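N-ACETYLMURAMOYL-L-ALANINE AMIDASE CwlV (Paenibacillus polymyxa, PDB 1JWQ) probably cleaves the amide bond between N-acetylmuramic acid and L-alanine in peptidoglycan, through a zinc-dependent catalytic domain, the part described here. Local coordinates at residues Ala103-Gly117 with Arg163-Tyr175. Numbering follows the deposited sequence.
Sequences AFANVMHKYFAPATG and RVAQGIADGITEY
Two neighbouring helices of an open alpha-beta-alpha fold pack here almost antiparallel, at 166°, and M108 meets G171 while F112 and A115 meet G167. The case illustrates how glycines let helices come close: the axes approach to 7.3 Å, and CA of M108 lies 4.0 Å from CA of G171. A beta-carbon at G167 would collide with CB of A115, and one at G171 with SD of M108. Y111 acts as a knob into a hole formed by G167, D170, G171 and E174. Its ring leaves the helix with CG opposite the carbonyl carbon (chi1 -59°), which carries it across E174, whose CG lies over one ring face, 3.9 Å from the centroid, as a CH-pi contact. An alanine in place of Y111 would keep the CB that meets O of G167 but is likely to leave CG of E174 without its aromatic cover and the E174 side chain freer to turn. On the side of the interface facing the sheet, CE of the bent M108 chain reaches CG1 of I172 at 3.7 Å, while F112 lies alongside I168 and turns a ring edge to CG1 of V164. At one end CB of F104 stands over the centre of the Y175 ring, 3.8 Å from its centroid; the two rings themselves meet obliquely, and a water links N of F104 to OH of Y175. Toward the other end, NH1 of R163 donates a hydrogen bond to the backbone O of A115 (3.1 Å), although the position of that oxygen is less certain. The carboxylate of E174 is engaged beyond the pair by a salt bridge to K179. Together the helices cover part of one face of the mixed sheet: F104 and M108 rest on strands 75-82 and 138-145, F112 touches L141, and helix 26-42 packs against A165 and A169 of helix 158-176.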
ATOM      1  N   ALA A 103      13.418   8.847   0.397  1.00 11.30           N
ATOM      2  CA  ALA A 103      12.818  10.067   0.933  1.00 12.05           C
ATOM      3  C   ALA A 103      11.315   9.882   1.054  1.00 11.58           C
ATOM      4  O   ALA A 103      10.713  10.221   2.070  1.00 13.15           O
ATOM      5  CB  ALA A 103      13.125  11.252   0.026  1.00 11.69           C
ATOM      6  N   PHE A 104      10.717   9.334   0.006  1.00 11.54           N
ATOM      7  CA  PHE A 104       9.284   9.093  -0.008  1.00 11.95           C
ATOM      8  C   PHE A 104       8.925   8.060   1.064  1.00 10.98           C
ATOM      9  O   PHE A 104       7.943   8.224   1.779  1.00 11.97           O
ATOM     10  CB  PHE A 104       8.862   8.621  -1.403  1.00 11.29           C
ATOM     11  CG  PHE A 104       7.396   8.298  -1.531  1.00 10.24           C
ATOM     12  CD1 PHE A 104       6.433   9.038  -0.847  1.00 10.46           C
ATOM     13  CD2 PHE A 104       6.982   7.272  -2.369  1.00  8.93           C
ATOM     14  CE1 PHE A 104       5.070   8.752  -1.004  1.00  9.49           C
ATOM     15  CE2 PHE A 104       5.628   6.978  -2.536  1.00 10.79           C
ATOM     16  CZ  PHE A 104       4.669   7.722  -1.849  1.00  8.62           C
ATOM     17  N   ALA A 105       9.714   6.998   1.184  1.00 10.50           N
ATOM     18  CA  ALA A 105       9.428   5.989   2.203  1.00 10.68           C
ATOM     19  C   ALA A 105       9.440   6.634   3.591  1.00 10.83           C
ATOM     20  O   ALA A 105       8.584   6.346   4.427  1.00 10.40           O
ATOM     21  CB  ALA A 105      10.456   4.859   2.140  1.00 11.46           C
ATOM     22  N   ASN A 106      10.408   7.514   3.831  1.00 12.46           N
ATOM     23  CA  ASN A 106      10.503   8.196   5.121  1.00 13.85           C
ATOM     24  C   ASN A 106       9.262   9.042   5.394  1.00 13.31           C
ATOM     25  O   ASN A 106       8.678   8.967   6.473  1.00 15.33           O
ATOM     26  CB  ASN A 106      11.749   9.090   5.177  1.00 15.64           C
ATOM     27  CG  ASN A 106      13.042   8.293   5.227  1.00 21.93           C
ATOM     28  OD1 ASN A 106      13.148   7.308   5.955  1.00 23.48           O
ATOM     29  ND2 ASN A 106      14.039   8.729   4.464  1.00 26.30           N
ATOM     30  N   VAL A 107       8.859   9.853   4.421  1.00 12.45           N
ATOM     31  CA  VAL A 107       7.679  10.693   4.604  1.00 12.78           C
ATOM     32  C   VAL A 107       6.442   9.812   4.750  1.00 12.54           C
ATOM     33  O   VAL A 107       5.644   9.998   5.668  1.00 12.55           O
ATOM     34  CB  VAL A 107       7.494  11.676   3.420  1.00 12.53           C
ATOM     35  CG1 VAL A 107       6.197  12.475   3.583  1.00 13.51           C
ATOM     36  CG2 VAL A 107       8.686  12.627   3.355  1.00 13.78           C
ATOM     37  N   MET A 108       6.287   8.842   3.854  1.00 11.02           N
ATOM     38  CA  MET A 108       5.133   7.951   3.925  1.00 11.67           C
ATOM     39  C   MET A 108       5.023   7.284   5.295  1.00 11.48           C
ATOM     40  O   MET A 108       3.970   7.319   5.930  1.00 11.67           O
ATOM     41  CB  MET A 108       5.222   6.872   2.840  1.00 11.65           C
ATOM     42  CG  MET A 108       4.147   5.801   2.944  1.00 11.87           C
ATOM     43  SD  MET A 108       2.468   6.472   2.842  1.00 11.24           S
ATOM     44  CE  MET A 108       2.305   6.621   1.071  1.00 11.01           C
ATOM     45  N   HIS A 109       6.113   6.687   5.758  1.00 11.86           N
ATOM     46  CA  HIS A 109       6.103   6.004   7.048  1.00 11.84           C
ATOM     47  C   HIS A 109       5.719   6.941   8.189  1.00 12.06           C
ATOM     48  O   HIS A 109       5.033   6.541   9.124  1.00 12.40           O
ATOM     49  CB  HIS A 109       7.475   5.389   7.338  1.00 12.24           C
ATOM     50  CG  HIS A 109       7.432   4.279   8.341  1.00 14.18           C
ATOM     51  ND1 HIS A 109       6.806   3.077   8.093  1.00 15.81           N
ATOM     52  CD2 HIS A 109       7.924   4.195   9.601  1.00 13.07           C
ATOM     53  CE1 HIS A 109       6.914   2.300   9.156  1.00 15.84           C
ATOM     54  NE2 HIS A 109       7.587   2.954  10.084  1.00 14.93           N
ATOM     55  N   LYS A 110       6.172   8.188   8.102  1.00 12.44           N
ATOM     56  CA  LYS A 110       5.888   9.199   9.120  1.00 11.84           C
ATOM     57  C   LYS A 110       4.388   9.345   9.398  1.00 12.56           C
ATOM     58  O   LYS A 110       3.969   9.501  10.546  1.00 14.98           O
ATOM     59  CB  LYS A 110       6.462  10.551   8.679  1.00 13.32           C
ATOM     60  CG  LYS A 110       6.324  11.673   9.703  1.00 13.59           C
ATOM     61  CD  LYS A 110       6.867  12.988   9.156  1.00 18.94           C
ATOM     62  CE  LYS A 110       7.026  14.034  10.258  1.00 23.73           C
ATOM     63  NZ  LYS A 110       5.790  14.208  11.068  1.00 27.38           N
ATOM     64  N   TYR A 111       3.576   9.282   8.350  1.00 12.85           N
ATOM     65  CA  TYR A 111       2.131   9.430   8.517  1.00 14.41           C
ATOM     66  C   TYR A 111       1.372   8.115   8.493  1.00 14.56           C
ATOM     67  O   TYR A 111       0.335   7.958   9.145  1.00 15.27           O
ATOM     68  CB  TYR A 111       1.582  10.361   7.437  1.00 16.20           C
ATOM     69  CG  TYR A 111       2.223  11.723   7.483  1.00 16.53           C
ATOM     70  CD1 TYR A 111       3.351  12.012   6.714  1.00 16.81           C
ATOM     71  CD2 TYR A 111       1.747  12.703   8.352  1.00 17.13           C
ATOM     72  CE1 TYR A 111       3.992  13.247   6.815  1.00 17.63           C
ATOM     73  CE2 TYR A 111       2.377  13.933   8.461  1.00 17.05           C
ATOM     74  CZ  TYR A 111       3.498  14.198   7.692  1.00 17.67           C
ATOM     75  OH  TYR A 111       4.129  15.415   7.808  1.00 18.63           O
ATOM     76  N   PHE A 112       1.904   7.168   7.738  1.00 14.18           N
ATOM     77  CA  PHE A 112       1.297   5.855   7.593  1.00 13.99           C
ATOM     78  C   PHE A 112       1.401   4.989   8.855  1.00 14.26           C
ATOM     79  O   PHE A 112       0.394   4.485   9.359  1.00 12.97           O
ATOM     80  CB  PHE A 112       1.957   5.161   6.394  1.00 13.96           C
ATOM     81  CG  PHE A 112       1.734   3.682   6.332  1.00 13.77           C
ATOM     82  CD1 PHE A 112       2.819   2.819   6.211  1.00 11.67           C
ATOM     83  CD2 PHE A 112       0.451   3.149   6.358  1.00 13.54           C
ATOM     84  CE1 PHE A 112       2.630   1.447   6.114  1.00 11.39           C
ATOM     85  CE2 PHE A 112       0.253   1.776   6.261  1.00 10.99           C
ATOM     86  CZ  PHE A 112       1.339   0.924   6.138  1.00 11.27           C
ATOM     87  N   ALA A 113       2.615   4.830   9.370  1.00 14.40           N
ATOM     88  CA  ALA A 113       2.843   3.997  10.545  1.00 15.26           C
ATOM     89  C   ALA A 113       1.991   4.337  11.771  1.00 14.49           C
ATOM     90  O   ALA A 113       1.327   3.465  12.330  1.00 15.07           O
ATOM     91  CB  ALA A 113       4.331   4.020  10.911  1.00 16.42           C
ATOM     92  N   PRO A 114       2.000   5.605  12.213  1.00 15.15           N
ATOM     93  CA  PRO A 114       1.198   5.974  13.386  1.00 14.80           C
ATOM     94  C   PRO A 114      -0.292   5.725  13.180  1.00 14.46           C
ATOM     95  O   PRO A 114      -1.019   5.449  14.132  1.00 15.66           O
ATOM     96  CB  PRO A 114       1.508   7.459  13.563  1.00 15.38           C
ATOM     97  CG  PRO A 114       2.900   7.580  13.016  1.00 16.80           C
ATOM     98  CD  PRO A 114       2.818   6.744  11.765  1.00 15.63           C
ATOM     99  N   ALA A 115      -0.741   5.821  11.932  1.00 14.01           N
ATOM    100  CA  ALA A 115      -2.149   5.612  11.616  1.00 14.80           C
ATOM    101  C   ALA A 115      -2.616   4.178  11.857  1.00 13.92           C
ATOM    102  O   ALA A 115      -3.766   3.960  12.226  1.00 12.90           O
ATOM    103  CB  ALA A 115      -2.433   6.024  10.168  1.00 12.52           C
ATOM    104  N   THR A 116      -1.745   3.195  11.646  1.00 14.86           N
ATOM    105  CA  THR A 116      -2.149   1.810  11.875  1.00 15.62           C
ATOM    106  C   THR A 116      -2.235   1.534  13.372  1.00 17.31           C
ATOM    107  O   THR A 116      -3.041   0.717  13.820  1.00 17.43           O
ATOM    108  CB  THR A 116      -1.162   0.794  11.258  1.00 13.69           C
ATOM    109  OG1 THR A 116       0.052   0.775  12.017  1.00 15.10           O
ATOM    110  CG2 THR A 116      -0.854   1.158   9.809  1.00 12.24           C
ATOM    111  N   GLY A 117      -1.398   2.226  14.141  1.00 19.05           N
ATOM    112  CA  GLY A 117      -1.388   2.032  15.579  1.00 19.20           C
ATOM    113  C   GLY A 117      -0.831   0.670  15.946  1.00 18.82           C
ATOM    114  O   GLY A 117      -0.886   0.260  17.104  1.00 20.75           O
ATOM    115  N   ARG A 163      -8.792   5.197   8.833  1.00 16.09           N
ATOM    116  CA  ARG A 163      -7.732   5.924   9.514  1.00 16.96           C
ATOM    117  C   ARG A 163      -6.401   5.737   8.784  1.00 15.13           C
ATOM    118  O   ARG A 163      -5.654   6.692   8.557  1.00 13.85           O
ATOM    119  CB  ARG A 163      -7.614   5.413  10.946  1.00 19.46           C
ATOM    120  CG  ARG A 163      -6.603   6.151  11.783  1.00 26.46           C
ATOM    121  CD  ARG A 163      -6.146   5.274  12.923  1.00 31.04           C
ATOM    122  NE  ARG A 163      -7.238   4.495  13.497  1.00 35.12           N
ATOM    123  CZ  ARG A 163      -7.072   3.298  14.048  1.00 36.30           C
ATOM    124  NH1 ARG A 163      -5.862   2.753  14.085  1.00 33.90           N
ATOM    125  NH2 ARG A 163      -8.104   2.663  14.584  1.00 37.60           N
ATOM    126  N   VAL A 164      -6.117   4.493   8.415  1.00 13.70           N
ATOM    127  CA  VAL A 164      -4.882   4.158   7.720  1.00 12.35           C
ATOM    128  C   VAL A 164      -4.873   4.738   6.312  1.00 11.11           C
ATOM    129  O   VAL A 164      -3.844   5.217   5.844  1.00 10.61           O
ATOM    130  CB  VAL A 164      -4.693   2.629   7.662  1.00 12.80           C
ATOM    131  CG1 VAL A 164      -3.477   2.276   6.815  1.00 12.11           C
ATOM    132  CG2 VAL A 164      -4.515   2.087   9.077  1.00 12.80           C
ATOM    133  N   ALA A 165      -6.025   4.700   5.646  1.00 11.02           N
ATOM    134  CA  ALA A 165      -6.133   5.244   4.299  1.00 10.66           C
ATOM    135  C   ALA A 165      -5.799   6.729   4.336  1.00 11.22           C
ATOM    136  O   ALA A 165      -5.163   7.258   3.423  1.00  9.50           O
ATOM    137  CB  ALA A 165      -7.545   5.033   3.750  1.00 10.41           C
ATOM    138  N   GLN A 166      -6.236   7.407   5.392  1.00 10.90           N
ATOM    139  CA  GLN A 166      -5.951   8.831   5.509  1.00 11.63           C
ATOM    140  C   GLN A 166      -4.461   9.029   5.736  1.00 11.91           C
ATOM    141  O   GLN A 166      -3.868   9.973   5.218  1.00 12.92           O
ATOM    142  CB  GLN A 166      -6.731   9.455   6.668  1.00 12.03           C
ATOM    143  CG  GLN A 166      -6.504  10.957   6.800  1.00 11.60           C
ATOM    144  CD  GLN A 166      -7.017  11.736   5.598  1.00 13.18           C
ATOM    145  OE1 GLN A 166      -8.208  11.700   5.281  1.00 16.00           O
ATOM    146  NE2 GLN A 166      -6.120  12.446   4.923  1.00 11.57           N
ATOM    147  N   GLY A 167      -3.862   8.136   6.517  1.00 11.47           N
ATOM    148  CA  GLY A 167      -2.440   8.229   6.788  1.00 10.87           C
ATOM    149  C   GLY A 167      -1.640   8.049   5.509  1.00 11.52           C
ATOM    150  O   GLY A 167      -0.679   8.776   5.256  1.00 11.39           O
ATOM    151  N   ILE A 168      -2.038   7.076   4.698  1.00 11.25           N
ATOM    152  CA  ILE A 168      -1.360   6.816   3.433  1.00 10.43           C
ATOM    153  C   ILE A 168      -1.535   8.024   2.513  1.00 12.34           C
ATOM    154  O   ILE A 168      -0.590   8.461   1.848  1.00 10.06           O
ATOM    155  CB  ILE A 168      -1.924   5.538   2.767  1.00  9.31           C
ATOM    156  CG1 ILE A 168      -1.586   4.327   3.644  1.00  9.60           C
ATOM    157  CG2 ILE A 168      -1.353   5.366   1.371  1.00  8.62           C
ATOM    158  CD1 ILE A 168      -2.156   3.002   3.135  1.00 10.66           C
ATOM    159  N   ALA A 169      -2.745   8.572   2.493  1.00 12.32           N
ATOM    160  CA  ALA A 169      -3.026   9.740   1.671  1.00 13.42           C
ATOM    161  C   ALA A 169      -2.132  10.900   2.107  1.00 12.32           C
ATOM    162  O   ALA A 169      -1.573  11.600   1.271  1.00 12.87           O
ATOM    163  CB  ALA A 169      -4.506  10.127   1.793  1.00 11.11           C
ATOM    164  N   ASP A 170      -1.995  11.099   3.416  1.00 13.74           N
ATOM    165  CA  ASP A 170      -1.157  12.180   3.929  1.00 13.27           C
ATOM    166  C   ASP A 170       0.297  11.986   3.492  1.00 13.38           C
ATOM    167  O   ASP A 170       0.968  12.939   3.102  1.00 12.39           O
ATOM    168  CB  ASP A 170      -1.234  12.246   5.456  1.00 12.56           C
ATOM    169  CG  ASP A 170      -2.563  12.784   5.954  1.00 12.84           C
ATOM    170  OD1 ASP A 170      -2.815  12.705   7.174  1.00 12.74           O
ATOM    171  OD2 ASP A 170      -3.354  13.289   5.132  1.00 14.76           O
ATOM    172  N   GLY A 171       0.779  10.750   3.558  1.00 12.12           N
ATOM    173  CA  GLY A 171       2.145  10.477   3.148  1.00 12.16           C
ATOM    174  C   GLY A 171       2.390  10.947   1.724  1.00 11.59           C
ATOM    175  O   GLY A 171       3.424  11.539   1.417  1.00 12.65           O
ATOM    176  N   ILE A 172       1.424  10.690   0.849  1.00 11.64           N
ATOM    177  CA  ILE A 172       1.528  11.083  -0.553  1.00 11.83           C
ATOM    178  C   ILE A 172       1.397  12.593  -0.713  1.00 11.32           C
ATOM    179  O   ILE A 172       2.186  13.229  -1.415  1.00 10.78           O
ATOM    180  CB  ILE A 172       0.433  10.393  -1.389  1.00 11.83           C
ATOM    181  CG1 ILE A 172       0.706   8.887  -1.432  1.00 11.68           C
ATOM    182  CG2 ILE A 172       0.382  10.991  -2.791  1.00 10.69           C
ATOM    183  CD1 ILE A 172      -0.481   8.053  -1.880  1.00 10.50           C
ATOM    184  N   THR A 173       0.396  13.156  -0.051  1.00 12.38           N
ATOM    185  CA  THR A 173       0.147  14.588  -0.113  1.00 12.40           C
ATOM    186  C   THR A 173       1.331  15.385   0.422  1.00 13.50           C
ATOM    187  O   THR A 173       1.753  16.368  -0.187  1.00 15.32           O
ATOM    188  CB  THR A 173      -1.104  14.951   0.696  1.00 12.38           C
ATOM    189  OG1 THR A 173      -2.223  14.228   0.173  1.00 13.52           O
ATOM    190  CG2 THR A 173      -1.384  16.447   0.609  1.00 11.37           C
ATOM    191  N   GLU A 174       1.862  14.960   1.562  1.00 12.21           N
ATOM    192  CA  GLU A 174       2.995  15.649   2.165  1.00 13.61           C
ATOM    193  C   GLU A 174       4.236  15.545   1.294  1.00 14.00           C
ATOM    194  O   GLU A 174       4.923  16.537   1.074  1.00 13.58           O
ATOM    195  CB  GLU A 174       3.298  15.073   3.551  1.00 14.86           C
ATOM    196  CG  GLU A 174       2.231  15.340   4.600  1.00 12.63           C
ATOM    197  CD  GLU A 174       2.234  16.772   5.106  1.00 15.21           C
ATOM    198  OE1 GLU A 174       3.171  17.531   4.771  1.00 15.10           O
ATOM    199  OE2 GLU A 174       1.302  17.131   5.855  1.00 15.32           O
ATOM    200  N   TYR A 175       4.524  14.347   0.793  1.00 13.66           N
ATOM    201  CA  TYR A 175       5.705  14.157  -0.042  1.00 13.55           C
ATOM    202  C   TYR A 175       5.638  14.968  -1.329  1.00 14.14           C
ATOM    203  O   TYR A 175       6.627  15.576  -1.740  1.00 15.80           O
ATOM    204  CB  TYR A 175       5.897  12.683  -0.408  1.00 13.89           C
ATOM    205  CG  TYR A 175       7.158  12.455  -1.215  1.00 13.31           C
ATOM    206  CD1 TYR A 175       8.415  12.577  -0.623  1.00 16.72           C
ATOM    207  CD2 TYR A 175       7.098  12.171  -2.580  1.00 15.09           C
ATOM    208  CE1 TYR A 175       9.586  12.424  -1.370  1.00 16.17           C
ATOM    209  CE2 TYR A 175       8.262  12.017  -3.339  1.00 15.09           C
ATOM    210  CZ  TYR A 175       9.500  12.145  -2.724  1.00 17.00           C
ATOM    211  OH  TYR A 175      10.652  11.994  -3.464  1.00 16.20           O
TER
HETATM  212  O   HOH W   1      11.698   9.618  -2.643  1.00 12.38           O